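Local coordinates for protein deoxyribose-phosphate aldolase (PDB 4EIV) that belongs to the deoxyribose-phosphate aldolase family and folds as a TIM barrel, its two chains forming a dimer, at residues L26-E31 / I262-F267. Residues are numbered along the deposited sequence; the frame is centred on the assembly and turned at random.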
ATOM      1  N   LEU A  26       5.150   7.709  -3.818  1.00 24.14           N
ATOM      2  CA  LEU A  26       4.989   9.064  -3.287  1.00 23.94           C
ATOM      3  C   LEU A  26       3.842   9.834  -3.963  1.00 23.86           C
ATOM      4  O   LEU A  26       3.152  10.585  -3.297  1.00 25.03           O
ATOM      5  CB  LEU A  26       6.331   9.819  -3.343  1.00 24.51           C
ATOM      6  CG  LEU A  26       7.376   9.325  -2.331  1.00 23.95           C
ATOM      7  CD1 LEU A  26       8.740   9.822  -2.675  1.00 26.03           C
ATOM      8  CD2 LEU A  26       6.992   9.684  -0.887  1.00 27.17           C
ATOM      9  N   LEU A  27       3.656   9.656  -5.268  1.00 24.39           N
ATOM     10  CA  LEU A  27       2.553  10.330  -5.966  1.00 24.73           C
ATOM     11  C   LEU A  27       1.221   9.936  -5.330  1.00 24.74           C
ATOM     12  O   LEU A  27       0.321  10.749  -5.202  1.00 26.91           O
ATOM     13  CB  LEU A  27       2.526  10.017  -7.461  1.00 25.66           C
ATOM     14  CG  LEU A  27       3.655  10.617  -8.302  1.00 26.27           C
ATOM     15  CD1 LEU A  27       3.651   9.988  -9.696  1.00 27.87           C
ATOM     16  CD2 LEU A  27       3.547  12.167  -8.389  1.00 28.37           C
ATOM     17  N   ASN A  28       1.101   8.674  -4.920  1.00 24.95           N
ATOM     18  CA  ASN A  28      -0.115   8.169  -4.300  1.00 25.66           C
ATOM     19  C   ASN A  28      -0.424   8.792  -2.918  1.00 24.26           C
ATOM     20  O   ASN A  28      -1.533   8.651  -2.420  1.00 25.05           O
ATOM     21  CB  ASN A  28       0.005   6.646  -4.154  1.00 26.32           C
ATOM     22  CG  ASN A  28      -1.229   6.007  -3.545  1.00 27.45           C
ATOM     23  OD1 ASN A  28      -2.333   6.152  -4.037  1.00 29.26           O
ATOM     24  ND2 ASN A  28      -1.027   5.263  -2.459  1.00 29.13           N
ATOM     25  N   PHE A  29       0.581   9.431  -2.313  0.50 23.79           N
ATOM     26  CA  PHE A  29       0.457  10.087  -1.004  0.50 23.46           C
ATOM     27  C   PHE A  29       0.499  11.610  -1.069  0.50 23.89           C
ATOM     28  O   PHE A  29       0.272  12.279  -0.054  0.50 23.97           O
ATOM     29  CB  PHE A  29       1.643   9.723  -0.095  0.50 23.37           C
ATOM     30  CG  PHE A  29       1.842   8.257   0.121  0.50 21.29           C
ATOM     31  CD1 PHE A  29       0.765   7.401   0.289  0.50 20.45           C
ATOM     32  CD2 PHE A  29       3.137   7.742   0.224  0.50 22.38           C
ATOM     33  CE1 PHE A  29       0.970   6.046   0.514  0.50 22.12           C
ATOM     34  CE2 PHE A  29       3.340   6.382   0.462  0.50 22.53           C
ATOM     35  CZ  PHE A  29       2.246   5.543   0.615  0.50 23.14           C
ATOM     36  N   PHE A  30       0.780  12.159  -2.245  1.00 24.38           N
ATOM     37  CA  PHE A  30       1.162  13.564  -2.324  1.00 23.95           C
ATOM     38  C   PHE A  30       0.056  14.575  -2.329  1.00 24.51           C
ATOM     39  O   PHE A  30      -0.965  14.403  -2.996  1.00 24.90           O
ATOM     40  CB  PHE A  30       2.078  13.778  -3.563  1.00 24.37           C
ATOM     41  CG  PHE A  30       3.098  14.887  -3.421  1.00 24.89           C
ATOM     42  CD1 PHE A  30       4.277  14.655  -2.744  1.00 26.69           C
ATOM     43  CD2 PHE A  30       2.893  16.141  -3.958  1.00 25.37           C
ATOM     44  CE1 PHE A  30       5.211  15.637  -2.619  1.00 26.75           C
ATOM     45  CE2 PHE A  30       3.848  17.140  -3.823  1.00 26.21           C
ATOM     46  CZ  PHE A  30       4.992  16.880  -3.140  1.00 26.80           C
ATOM     47  N   GLU A  31       0.297  15.650  -1.576  1.00 23.69           N
ATOM     48  CA  GLU A  31      -0.581  16.818  -1.543  1.00 24.99           C
ATOM     49  C   GLU A  31       0.318  18.026  -1.802  1.00 25.51           C
ATOM     50  O   GLU A  31       1.144  18.387  -0.974  1.00 25.84           O
ATOM     51  CB  GLU A  31      -1.306  16.904  -0.198  1.00 25.23           C
ATOM     52  CG  GLU A  31      -2.317  15.789   0.001  1.00 26.77           C
ATOM     53  CD  GLU A  31      -2.976  15.771   1.345  1.00 28.66           C
ATOM     54  OE1 GLU A  31      -2.388  16.258   2.316  1.00 29.20           O
ATOM     55  OE2 GLU A  31      -4.111  15.256   1.437  1.00 29.09           O
ATOM     56  N   ILE A 262       1.587   3.196   5.779  1.00 29.09           N
ATOM     57  CA  ILE A 262       1.759   4.037   4.594  1.00 28.87           C
ATOM     58  C   ILE A 262       0.741   3.638   3.522  1.00 29.73           C
ATOM     59  O   ILE A 262       1.045   2.993   2.513  1.00 31.30           O
ATOM     60  CB  ILE A 262       3.247   4.126   4.109  1.00 29.15           C
ATOM     61  CG1 ILE A 262       3.858   2.740   3.864  1.00 30.85           C
ATOM     62  CG2 ILE A 262       4.107   4.875   5.139  1.00 29.48           C
ATOM     63  CD1 ILE A 262       5.169   2.792   3.079  1.00 33.65           C
ATOM     64  N   VAL A 263      -0.495   4.016   3.819  1.00 28.51           N
ATOM     65  CA  VAL A 263      -1.637   3.883   2.919  1.00 29.94           C
ATOM     66  C   VAL A 263      -2.320   5.254   2.901  1.00 29.38           C
ATOM     67  O   VAL A 263      -2.321   5.993   3.921  1.00 27.33           O
ATOM     68  CB  VAL A 263      -2.598   2.739   3.303  1.00 31.42           C
ATOM     69  CG1 VAL A 263      -1.868   1.404   3.235  1.00 32.90           C
ATOM     70  CG2 VAL A 263      -3.238   2.952   4.652  1.00 31.90           C
ATOM     71  N   ARG A 264      -2.868   5.600   1.731  1.00 30.20           N
ATOM     72  CA  ARG A 264      -3.404   6.932   1.489  1.00 29.90           C
ATOM     73  C   ARG A 264      -4.412   7.381   2.527  1.00 29.57           C
ATOM     74  O   ARG A 264      -4.465   8.570   2.868  1.00 30.44           O
ATOM     75  CB  ARG A 264      -4.001   7.045   0.068  1.00 29.91           C
ATOM     76  CG  ARG A 264      -4.415   8.425  -0.270  1.00 31.34           C
ATOM     77  CD  ARG A 264      -5.188   8.513  -1.527  1.00 31.50           C
ATOM     78  NE  ARG A 264      -4.420   8.230  -2.720  1.00 29.14           N
ATOM     79  CZ  ARG A 264      -4.905   8.405  -3.943  1.00 31.52           C
ATOM     80  NH1 ARG A 264      -6.143   8.855  -4.119  1.00 33.69           N
ATOM     81  NH2 ARG A 264      -4.155   8.128  -4.986  1.00 31.66           N
ATOM     82  N   ASP A 265      -5.215   6.450   3.033  0.50 31.20           N
ATOM     83  CA  ASP A 265      -6.223   6.780   4.033  0.50 31.87           C
ATOM     84  C   ASP A 265      -5.666   7.363   5.335  0.50 31.28           C
ATOM     85  O   ASP A 265      -6.319   8.188   5.956  0.50 31.01           O
ATOM     86  CB  ASP A 265      -7.099   5.564   4.364  0.50 33.49           C
ATOM     87  CG  ASP A 265      -8.202   5.345   3.361  0.50 36.45           C
ATOM     88  OD1 ASP A 265      -7.953   5.482   2.148  0.50 38.88           O
ATOM     89  OD2 ASP A 265      -9.331   5.030   3.790  0.50 41.04           O
ATOM     90  N   LYS A 266      -4.413   7.033   5.668  1.00 29.86           N
ATOM     91  CA  LYS A 266      -3.798   7.434   6.946  1.00 29.35           C
ATOM     92  C   LYS A 266      -2.400   8.045   6.825  1.00 27.35           C
ATOM     93  O   LYS A 266      -1.723   8.245   7.836  1.00 27.04           O
ATOM     94  CB  LYS A 266      -3.736   6.257   7.896  1.00 31.65           C
ATOM     95  CG  LYS A 266      -2.946   5.077   7.382  1.00 33.75           C
ATOM     96  CD  LYS A 266      -2.990   3.862   8.375  1.00 37.92           C
ATOM     97  CE  LYS A 266      -4.383   3.256   8.610  1.00 40.79           C
ATOM     98  NZ  LYS A 266      -4.393   2.139   9.607  1.00 47.14           N
ATOM     99  N   PHE A 267      -1.984   8.374   5.608  1.00 25.90           N
ATOM    100  CA  PHE A 267      -0.658   8.907   5.364  1.00 24.69           C
ATOM    101  C   PHE A 267      -0.682   9.837   4.187  1.00 24.43           C
ATOM    102  O   PHE A 267      -1.286   9.520   3.164  1.00 25.38           O
ATOM    103  CB  PHE A 267       0.310   7.772   5.103  1.00 23.93           C
ATOM    104  CG  PHE A 267       1.700   8.235   4.922  1.00 24.23           C
ATOM    105  CD1 PHE A 267       2.352   8.899   5.948  1.00 24.86           C
ATOM    106  CD2 PHE A 267       2.375   8.009   3.741  1.00 24.83           C
ATOM    107  CE1 PHE A 267       3.653   9.340   5.778  1.00 25.38           C
ATOM    108  CE2 PHE A 267       3.677   8.446   3.563  1.00 25.58           C
ATOM    109  CZ  PHE A 267       4.316   9.117   4.603  1.00 25.80           C
TER
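Arg264 reaches across to Asn28 with two of its nitrogens. Its CB lies 3.9 Å from Asn28 O, CG comes to 3.6 Å from Asn28 O, and CD passes the same oxygen. The bend at chi3 swings NE back to Asn28 O, 2.9 Å away, in a hydrogen bond that lies in the carbonyl plane but is far from straight (N-H...O angle 139°). NH2 donates a second hydrogen bond to Asn28 OD1 (2.9 Å), tilted out of the carbonyl plane, and NE adds a weak bond to the same OD1. The guanidinium thus takes Asn28 side-on, one nitrogen mainly to each oxygen, with amide and guanidinium planes 45° apart.

Next to these bonds, in the conformer described, one of two for Phe29, the Phe29 ring meets the edge of Phe267 in a T-shaped stack. The centroids are 4.8 Å apart and the planes stand at 79°; Phe267 CD2 sits over the centre of the Phe29 face. Phe29 CZ lies 3.4 Å from Ile262 O, oblique to the ring, and 3.9 Å from Ile262 CB, while Ile262 CG2 covers the rim of one Phe267 face. Leu250 and Met253 of helix 243-257 extend this apolar cluster. Asn28 touches Pro259 of the second subunit, and Ile262 its Phe21. Backbone hydrogen bonds of Phe29 and Glu31 with Val269 join the start of strand 30-34 to strand 267-271, placing the contact where the first and eighth strands close a TIM barrel.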